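Local coordinates for site-specific recombinase, resolvase family protein (Streptococcus pneumoniae, PDB 3GUV) that probably acts as a serine recombinase of the resolvase family, binding DNA and catalysing its site-specific recombination, at residues A[90-102]-A[125-137]. Sequence-based numbering, arbitrary orientation.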
# COMPACT_ATOMS: atom_id res chain seq x y z
N ASN A 90 2.05 3.35 -7.86
CA ASN A 90 1.08 3.37 -6.79
C ASN A 90 0.78 1.91 -6.43
O ASN A 90 1.35 1.00 -7.05
CB ASN A 90 -0.18 4.14 -7.21
CG ASN A 90 -0.76 3.66 -8.56
OD1 ASN A 90 -1.19 2.53 -8.70
ND2 ASN A 90 -0.79 4.56 -9.54
N ALA A 91 -0.08 1.70 -5.42
CA ALA A 91 -0.39 0.36 -4.93
C ALA A 91 -1.18 -0.47 -5.95
O ALA A 91 -0.96 -1.70 -6.06
CB ALA A 91 -1.16 0.45 -3.58
N ALA A 92 -2.10 0.18 -6.69
CA ALA A 92 -2.92 -0.52 -7.68
C ALA A 92 -2.04 -1.06 -8.82
O ALA A 92 -2.25 -2.16 -9.29
CB ALA A 92 -4.07 0.35 -8.21
N ASP A 93 -1.05 -0.26 -9.22
CA ASP A 93 0.05 -0.68 -10.08
C ASP A 93 0.90 -1.86 -9.61
O ASP A 93 1.26 -2.76 -10.38
CB ASP A 93 1.02 0.48 -10.20
CG ASP A 93 1.07 1.03 -11.56
OD1 ASP A 93 2.04 0.64 -12.27
OD2 ASP A 93 0.16 1.84 -11.90
N VAL A 94 1.30 -1.82 -8.35
CA VAL A 94 2.13 -2.87 -7.83
C VAL A 94 1.31 -4.14 -7.90
O VAL A 94 1.81 -5.19 -8.26
CB VAL A 94 2.51 -2.67 -6.36
CG1 VAL A 94 3.35 -3.86 -5.92
CG2 VAL A 94 3.25 -1.33 -6.14
N LEU A 95 0.02 -4.03 -7.56
CA LEU A 95 -0.84 -5.19 -7.45
C LEU A 95 -1.09 -5.83 -8.80
O LEU A 95 -0.95 -7.02 -8.93
CB LEU A 95 -2.18 -4.84 -6.78
CG LEU A 95 -3.26 -5.90 -6.87
CD1 LEU A 95 -2.83 -7.15 -6.14
CD2 LEU A 95 -4.62 -5.37 -6.33
N SER A 96 -1.51 -5.05 -9.80
CA SER A 96 -1.87 -5.63 -11.08
C SER A 96 -0.63 -6.23 -11.74
O SER A 96 -0.70 -7.37 -12.24
CB SER A 96 -2.64 -4.65 -12.00
OG SER A 96 -1.98 -3.40 -12.14
N THR A 97 0.51 -5.52 -11.67
CA THR A 97 1.79 -6.03 -12.21
C THR A 97 2.19 -7.33 -11.54
O THR A 97 2.54 -8.29 -12.21
CB THR A 97 2.98 -5.04 -11.99
OG1 THR A 97 2.68 -3.77 -12.58
CG2 THR A 97 4.24 -5.61 -12.61
N LEU A 98 2.15 -7.37 -10.22
CA LEU A 98 2.46 -8.59 -9.49
C LEU A 98 1.54 -9.75 -9.85
O LEU A 98 1.96 -10.88 -9.84
CB LEU A 98 2.40 -8.37 -7.96
CG LEU A 98 2.86 -9.56 -7.10
CD1 LEU A 98 4.24 -10.14 -7.55
CD2 LEU A 98 2.96 -9.10 -5.68
N GLN A 99 0.27 -9.46 -10.11
CA GLN A 99 -0.70 -10.53 -10.42
C GLN A 99 -0.44 -11.13 -11.80
O GLN A 99 -0.47 -12.35 -11.93
CB GLN A 99 -2.14 -10.02 -10.33
CG GLN A 99 -2.62 -9.91 -8.88
CD GLN A 99 -3.95 -9.20 -8.72
OE1 GLN A 99 -4.25 -8.20 -9.39
NE2 GLN A 99 -4.76 -9.72 -7.82
N ILE A 100 -0.17 -10.27 -12.79
CA ILE A 100 0.21 -10.70 -14.15
C ILE A 100 1.51 -11.54 -14.13
O ILE A 100 1.56 -12.61 -14.70
CB ILE A 100 0.37 -9.49 -15.11
CG1 ILE A 100 -0.96 -8.74 -15.27
CG2 ILE A 100 0.89 -9.96 -16.49
CD1 ILE A 100 -0.82 -7.33 -15.80
N MET A 101 2.54 -11.03 -13.46
CA MET A 101 3.80 -11.76 -13.26
C MET A 101 3.55 -13.17 -12.70
O MET A 101 4.05 -14.17 -13.26
CB MET A 101 4.74 -11.01 -12.27
CG MET A 101 5.59 -9.88 -12.83
SD MET A 101 6.54 -8.96 -11.58
CE MET A 101 7.43 -10.20 -10.70
N GLN A 102 2.83 -13.26 -11.58
CA GLN A 102 2.60 -14.56 -10.95
C GLN A 102 1.71 -15.47 -11.83
O GLN A 102 1.91 -16.68 -11.84
CB GLN A 102 2.00 -14.42 -9.55
CG GLN A 102 2.91 -13.75 -8.54
CD GLN A 102 2.29 -13.66 -7.14
OE1 GLN A 102 1.18 -13.16 -6.97
NE2 GLN A 102 3.02 -14.15 -6.14
N MET A 125 0.70 -10.52 1.03
CA MET A 125 1.17 -9.39 0.21
C MET A 125 0.08 -8.89 -0.71
O MET A 125 -0.15 -7.69 -0.79
CB MET A 125 2.40 -9.80 -0.61
CG MET A 125 3.00 -8.69 -1.51
SD MET A 125 4.77 -8.91 -1.91
CE MET A 125 5.13 -7.32 -2.68
N ILE A 126 -0.59 -9.81 -1.41
CA ILE A 126 -1.67 -9.48 -2.35
C ILE A 126 -2.86 -8.82 -1.59
O ILE A 126 -3.41 -7.82 -2.06
CB ILE A 126 -2.16 -10.73 -3.19
CG1 ILE A 126 -1.09 -11.16 -4.24
CG2 ILE A 126 -3.52 -10.46 -3.91
CD1 ILE A 126 -1.11 -10.30 -5.57
N SER A 127 -3.18 -9.34 -0.40
CA SER A 127 -4.31 -8.81 0.42
C SER A 127 -4.09 -7.37 0.88
O SER A 127 -5.01 -6.55 0.83
CB SER A 127 -4.54 -9.68 1.66
OG SER A 127 -4.94 -10.99 1.30
N VAL A 128 -2.87 -7.08 1.35
CA VAL A 128 -2.53 -5.75 1.83
C VAL A 128 -2.59 -4.80 0.66
O VAL A 128 -3.23 -3.74 0.71
CB VAL A 128 -1.14 -5.74 2.52
CG1 VAL A 128 -0.74 -4.33 2.90
CG2 VAL A 128 -1.16 -6.63 3.77
N LEU A 129 -1.94 -5.19 -0.43
CA LEU A 129 -1.82 -4.33 -1.62
C LEU A 129 -3.22 -4.01 -2.19
O LEU A 129 -3.55 -2.85 -2.53
CB LEU A 129 -0.94 -5.02 -2.70
CG LEU A 129 0.59 -4.88 -2.71
CD1 LEU A 129 1.18 -5.79 -3.80
CD2 LEU A 129 1.08 -3.44 -2.89
N SER A 130 -4.03 -5.06 -2.30
CA SER A 130 -5.41 -4.92 -2.70
C SER A 130 -6.16 -3.95 -1.76
O SER A 130 -6.85 -3.05 -2.24
CB SER A 130 -6.10 -6.29 -2.73
OG SER A 130 -7.43 -6.08 -3.14
N ALA A 131 -5.94 -4.09 -0.44
CA ALA A 131 -6.59 -3.23 0.57
C ALA A 131 -6.16 -1.79 0.43
O ALA A 131 -6.98 -0.88 0.62
CB ALA A 131 -6.33 -3.75 2.00
N VAL A 132 -4.87 -1.56 0.07
CA VAL A 132 -4.35 -0.20 -0.05
C VAL A 132 -4.76 0.37 -1.38
O VAL A 132 -4.96 1.58 -1.48
CB VAL A 132 -2.80 -0.11 0.12
CG1 VAL A 132 -2.29 1.32 -0.21
CG2 VAL A 132 -2.36 -0.54 1.52
N ALA A 133 -4.87 -0.48 -2.40
CA ALA A 133 -5.40 -0.05 -3.71
C ALA A 133 -6.84 0.44 -3.57
O ALA A 133 -7.23 1.43 -4.20
CB ALA A 133 -5.29 -1.20 -4.79
N GLU A 134 -7.63 -0.25 -2.73
CA GLU A 134 -9.02 0.22 -2.37
C GLU A 134 -9.03 1.63 -1.70
O GLU A 134 -9.88 2.50 -2.02
CB GLU A 134 -9.72 -0.83 -1.51
N ILE A 135 -8.05 1.90 -0.82
CA ILE A 135 -7.88 3.23 -0.29
C ILE A 135 -7.71 4.23 -1.43
O ILE A 135 -8.43 5.22 -1.46
CB ILE A 135 -6.72 3.37 0.71
CG1 ILE A 135 -6.95 2.48 1.94
CG2 ILE A 135 -6.58 4.86 1.13
CD1 ILE A 135 -5.73 2.30 2.87
N GLU A 136 -6.83 3.96 -2.39
CA GLU A 136 -6.51 4.90 -3.48
C GLU A 136 -7.71 5.14 -4.38
O GLU A 136 -7.95 6.27 -4.81
CB GLU A 136 -5.38 4.37 -4.37
CG GLU A 136 -4.07 3.97 -3.65
CD GLU A 136 -3.02 3.32 -4.58
OE1 GLU A 136 -3.41 2.59 -5.56
OE2 GLU A 136 -1.80 3.55 -4.31
N ARG A 137 -8.42 4.06 -4.73
CA ARG A 137 -9.61 4.15 -5.59
C ARG A 137 -10.66 5.05 -4.94
O ARG A 137 -11.20 5.92 -5.59
CB ARG A 137 -10.24 2.79 -5.87
CG ARG A 137 -9.48 1.92 -6.88
CD ARG A 137 -10.34 0.73 -7.38
NE ARG A 137 -10.21 -0.43 -6.51
CZ ARG A 137 -9.18 -1.27 -6.53
NH1 ARG A 137 -8.16 -1.09 -7.38
NH2 ARG A 137 -9.15 -2.29 -5.68
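Leu95 and Leu98 pack against Ile126 and Leu129 in an inclined, roughly antiparallel helix-helix contact. It joins helix 91-103 to the first half of the long helix 124-151. The segment axes approach to 8.4 Å, with 139° between their directions. Spacing is tightest at the start of helix 91-103, where the CA atoms of Ala92 and Ala133 lie 4.7 Å apart. Here the Glu136 carboxylate takes two N-H groups, one on each oxygen. OE2 accepts from Ala91 N at 2.8 Å and OE1 from Ala92 N at 3.0 Å, both on the syn side. Its negative charge probably interacts favourably with the N-terminal end of the helix dipole. Asn90 is the N-cap; its OD1 accepts from Asp93 N.

The long helix is the one that, in resolvases, builds the dimer interface. Consistent with this, Val94 packs on Ile135, and Leu129 on Val132, of the second subunit. Knobs-into-holes packing links the helices: Ala91 sits among Leu129, Val132, Ala133 and Glu136, and Leu129 among Ala91, Val94, Leu95 and Leu98. Leu129 CD1 meets Val94 CG1 at 3.6 Å, the side chains crossing nearly at right angles. In Ile126, chi1 of -71° sets CG1 anti to the carbonyl carbon, and chi2 of -81° turns CD1 toward Leu95 CD1, 3.6 Å away.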